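Local coordinates for protein ferredoxin component of carbazole 1,9a-dioxygenase (PDB 3GCE) that probably passes electrons, through its Rieske-type [2Fe-2S] cluster, to the terminal oxygenase of a carbazole-degrading dioxygenase system, at residues V62-I70 with R78-T87. Residues are numbered along the deposited sequence; the frame is centred on the assembly and turned at random.
Sequences VFHAESLEI and RFDVRTGAPT
Glu69 reaches across to Arg78 and Thr87 with its two carboxylate oxygens. OE1 of Glu69 takes a salt-bridging hydrogen bond from NH1 of Arg78 at 3.1 Å; the oxygen lies in the guanidinium plane, but the donor stands above the carboxylate plane, the two planes being 63° apart. OE2 of Glu69 accepts from OG1 of Thr87 through its anti lone pair, 2.5 Å away, and from a water that also donates to the Thr87 carbonyl. The guanidinium of Arg78, carried on an extended chain from CG to NE, lies flat on the His64 ring, centres 3.8 Å apart and planes at 14°. Backbone pairing underlies these contacts: Ile70 N to Phe79 O and Phe79 N to Ile70 O, both 3.0 Å, form the hydrogen-bonded pair next to the non-hydrogen-bonded pair Glu69–Asp80. The hairpin of strands 69-71 and 78-80 forms the middle of a four-stranded antiparallel sheet in the cluster-binding part of the Rieske domain, and the Phe79 side chain touches Cys91, which lines the cluster pocket. Beyond the Glu69–Asp80 pair, Val81 N donates to Leu68 O at 3.0 Å. Val81 wedges its methyls between Ile70 CB, met by CG1, and the Phe63 ring edge, met by CG2 at 3.8 Å; Tyr45 of strand 43-48 packs against Val81. In the second shell, Ser67 OG donates to Glu69 OE1, while Glu71 accepts from His64 NE2 and so helps fix the stacking ring. Replacing Glu69 by an alanine would probably leave Arg78 without its carboxylate partner, the hydroxyls of Ser67 and Thr87 without their acceptors, and the guanidinium less firmly held over His64. Asp80 OD1 grips Arg82 NE and Arg82 N from opposite faces of its carboxylate, the latter closing an Asx turn, and sets the Arg82 chain, bent at chi3 (-71°), across Leu68 CD1.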
# COMPACT_ATOMS: atom_id res chain seq x y z
N VAL A 62 -3.62 -10.41 1.15
CA VAL A 62 -2.89 -10.86 2.34
C VAL A 62 -1.54 -10.17 2.41
O VAL A 62 -0.77 -10.20 1.43
CB VAL A 62 -2.74 -12.40 2.34
CG1 VAL A 62 -1.79 -12.89 3.47
CG2 VAL A 62 -4.13 -13.04 2.50
N PHE A 63 -1.24 -9.54 3.55
CA PHE A 63 0.06 -8.91 3.74
C PHE A 63 1.03 -9.88 4.42
O PHE A 63 0.69 -10.48 5.44
CB PHE A 63 -0.06 -7.59 4.51
CG PHE A 63 1.26 -6.90 4.75
CD1 PHE A 63 1.98 -6.35 3.69
CD2 PHE A 63 1.77 -6.78 6.04
CE1 PHE A 63 3.19 -5.70 3.91
CE2 PHE A 63 2.99 -6.13 6.28
CZ PHE A 63 3.69 -5.59 5.21
N HIS A 64 2.23 -10.00 3.85
CA HIS A 64 3.27 -10.87 4.34
C HIS A 64 4.36 -9.99 4.95
O HIS A 64 5.22 -9.49 4.23
CB HIS A 64 3.83 -11.76 3.22
CG HIS A 64 2.81 -12.66 2.61
ND1 HIS A 64 2.61 -13.95 3.04
CD2 HIS A 64 1.90 -12.45 1.63
CE1 HIS A 64 1.62 -14.49 2.35
NE2 HIS A 64 1.17 -13.60 1.49
N ALA A 65 4.29 -9.81 6.27
CA ALA A 65 5.22 -8.90 6.96
C ALA A 65 6.67 -9.34 6.80
O ALA A 65 7.56 -8.51 6.68
CB ALA A 65 4.85 -8.72 8.44
N GLU A 66 6.91 -10.65 6.76
CA GLU A 66 8.29 -11.18 6.75
C GLU A 66 9.02 -10.79 5.47
O GLU A 66 10.24 -10.60 5.49
CB GLU A 66 8.29 -12.71 6.84
CG GLU A 66 6.92 -13.35 7.07
CD GLU A 66 6.02 -13.44 5.81
OE1 GLU A 66 6.57 -13.29 4.69
OE2 GLU A 66 4.77 -13.62 5.93
N SER A 67 8.28 -10.73 4.36
CA SER A 67 8.85 -10.42 3.07
C SER A 67 8.42 -9.05 2.52
O SER A 67 8.85 -8.67 1.43
CB SER A 67 8.52 -11.54 2.07
OG SER A 67 7.12 -11.60 1.79
N LEU A 68 7.59 -8.32 3.29
CA LEU A 68 7.04 -6.98 2.90
C LEU A 68 6.34 -7.01 1.53
O LEU A 68 6.56 -6.13 0.68
CB LEU A 68 8.11 -5.85 3.00
CG LEU A 68 8.62 -5.51 4.42
CD1 LEU A 68 9.80 -4.57 4.38
CD2 LEU A 68 7.52 -4.94 5.36
N GLU A 69 5.54 -8.06 1.34
CA GLU A 69 4.75 -8.25 0.13
C GLU A 69 3.28 -8.19 0.46
O GLU A 69 2.84 -8.70 1.51
CB GLU A 69 5.04 -9.61 -0.48
CG GLU A 69 6.42 -9.77 -1.09
CD GLU A 69 6.63 -11.19 -1.60
OE1 GLU A 69 6.66 -12.10 -0.76
OE2 GLU A 69 6.74 -11.39 -2.83
N ILE A 70 2.53 -7.58 -0.43
CA ILE A 70 1.08 -7.70 -0.44
C ILE A 70 0.71 -8.71 -1.54
O ILE A 70 1.21 -8.66 -2.66
CB ILE A 70 0.40 -6.34 -0.70
CG1 ILE A 70 -1.13 -6.45 -0.56
CG2 ILE A 70 0.76 -5.82 -2.12
CD1 ILE A 70 -1.61 -6.83 0.84
N ARG A 78 2.03 -10.96 -6.36
CA ARG A 78 2.53 -10.17 -5.22
C ARG A 78 3.29 -8.93 -5.65
O ARG A 78 3.86 -8.90 -6.74
CB ARG A 78 3.44 -10.99 -4.31
CG ARG A 78 2.75 -12.19 -3.62
CD ARG A 78 3.65 -12.83 -2.56
NE ARG A 78 3.04 -14.07 -2.03
CZ ARG A 78 3.49 -14.76 -0.98
NH1 ARG A 78 4.58 -14.36 -0.32
NH2 ARG A 78 2.86 -15.86 -0.60
N PHE A 79 3.26 -7.91 -4.78
CA PHE A 79 4.09 -6.70 -4.94
C PHE A 79 4.90 -6.43 -3.68
O PHE A 79 4.45 -6.72 -2.56
CB PHE A 79 3.22 -5.47 -5.23
CG PHE A 79 2.41 -5.59 -6.51
CD1 PHE A 79 1.12 -6.12 -6.47
CD2 PHE A 79 2.92 -5.12 -7.73
CE1 PHE A 79 0.34 -6.23 -7.65
CE2 PHE A 79 2.16 -5.22 -8.89
CZ PHE A 79 0.86 -5.77 -8.84
N ASP A 80 6.07 -5.84 -3.88
CA ASP A 80 6.85 -5.29 -2.79
C ASP A 80 6.17 -3.96 -2.38
O ASP A 80 6.07 -3.04 -3.19
CB ASP A 80 8.30 -5.07 -3.27
CG ASP A 80 9.13 -4.26 -2.28
OD1 ASP A 80 8.85 -4.32 -1.05
OD2 ASP A 80 10.06 -3.55 -2.76
N VAL A 81 5.73 -3.85 -1.13
CA VAL A 81 5.08 -2.62 -0.64
C VAL A 81 6.01 -1.42 -0.51
O VAL A 81 5.53 -0.28 -0.42
CB VAL A 81 4.29 -2.84 0.67
CG1 VAL A 81 3.18 -3.87 0.44
CG2 VAL A 81 5.21 -3.27 1.83
N ARG A 82 7.33 -1.67 -0.50
CA ARG A 82 8.33 -0.61 -0.43
C ARG A 82 8.49 0.14 -1.75
O ARG A 82 8.82 1.36 -1.77
CB ARG A 82 9.69 -1.21 -0.06
CG ARG A 82 9.75 -1.74 1.36
CD ARG A 82 11.01 -2.57 1.57
NE ARG A 82 10.93 -3.84 0.85
CZ ARG A 82 11.83 -4.81 0.96
NH1 ARG A 82 12.87 -4.66 1.76
NH2 ARG A 82 11.70 -5.92 0.25
N THR A 83 8.23 -0.54 -2.87
CA THR A 83 8.60 -0.01 -4.19
C THR A 83 7.53 -0.12 -5.25
O THR A 83 7.64 0.55 -6.32
CB THR A 83 9.89 -0.71 -4.73
OG1 THR A 83 9.61 -2.11 -4.90
CG2 THR A 83 11.10 -0.50 -3.76
N GLY A 84 6.54 -0.97 -5.00
CA GLY A 84 5.52 -1.29 -6.02
C GLY A 84 5.98 -2.35 -7.02
O GLY A 84 5.28 -2.63 -7.99
N ALA A 85 7.17 -2.92 -6.81
CA ALA A 85 7.71 -3.88 -7.76
C ALA A 85 6.92 -5.17 -7.70
O ALA A 85 6.53 -5.60 -6.62
CB ALA A 85 9.21 -4.18 -7.49
N PRO A 86 6.71 -5.81 -8.87
CA PRO A 86 6.03 -7.10 -8.91
C PRO A 86 7.00 -8.15 -8.38
O PRO A 86 8.17 -8.11 -8.72
CB PRO A 86 5.77 -7.31 -10.40
CG PRO A 86 6.91 -6.61 -11.08
CD PRO A 86 7.16 -5.37 -10.21
N THR A 87 6.53 -9.06 -7.53
CA THR A 87 7.45 -10.02 -6.92
C THR A 87 6.92 -11.48 -7.03
O THR A 87 7.62 -12.40 -6.64
CB THR A 87 7.72 -9.68 -5.43
OG1 THR A 87 6.49 -9.69 -4.71
CG2 THR A 87 8.35 -8.28 -5.27
O HOH W 1 9.23 -7.00 -0.70
O HOH W 2 7.35 -13.64 -3.95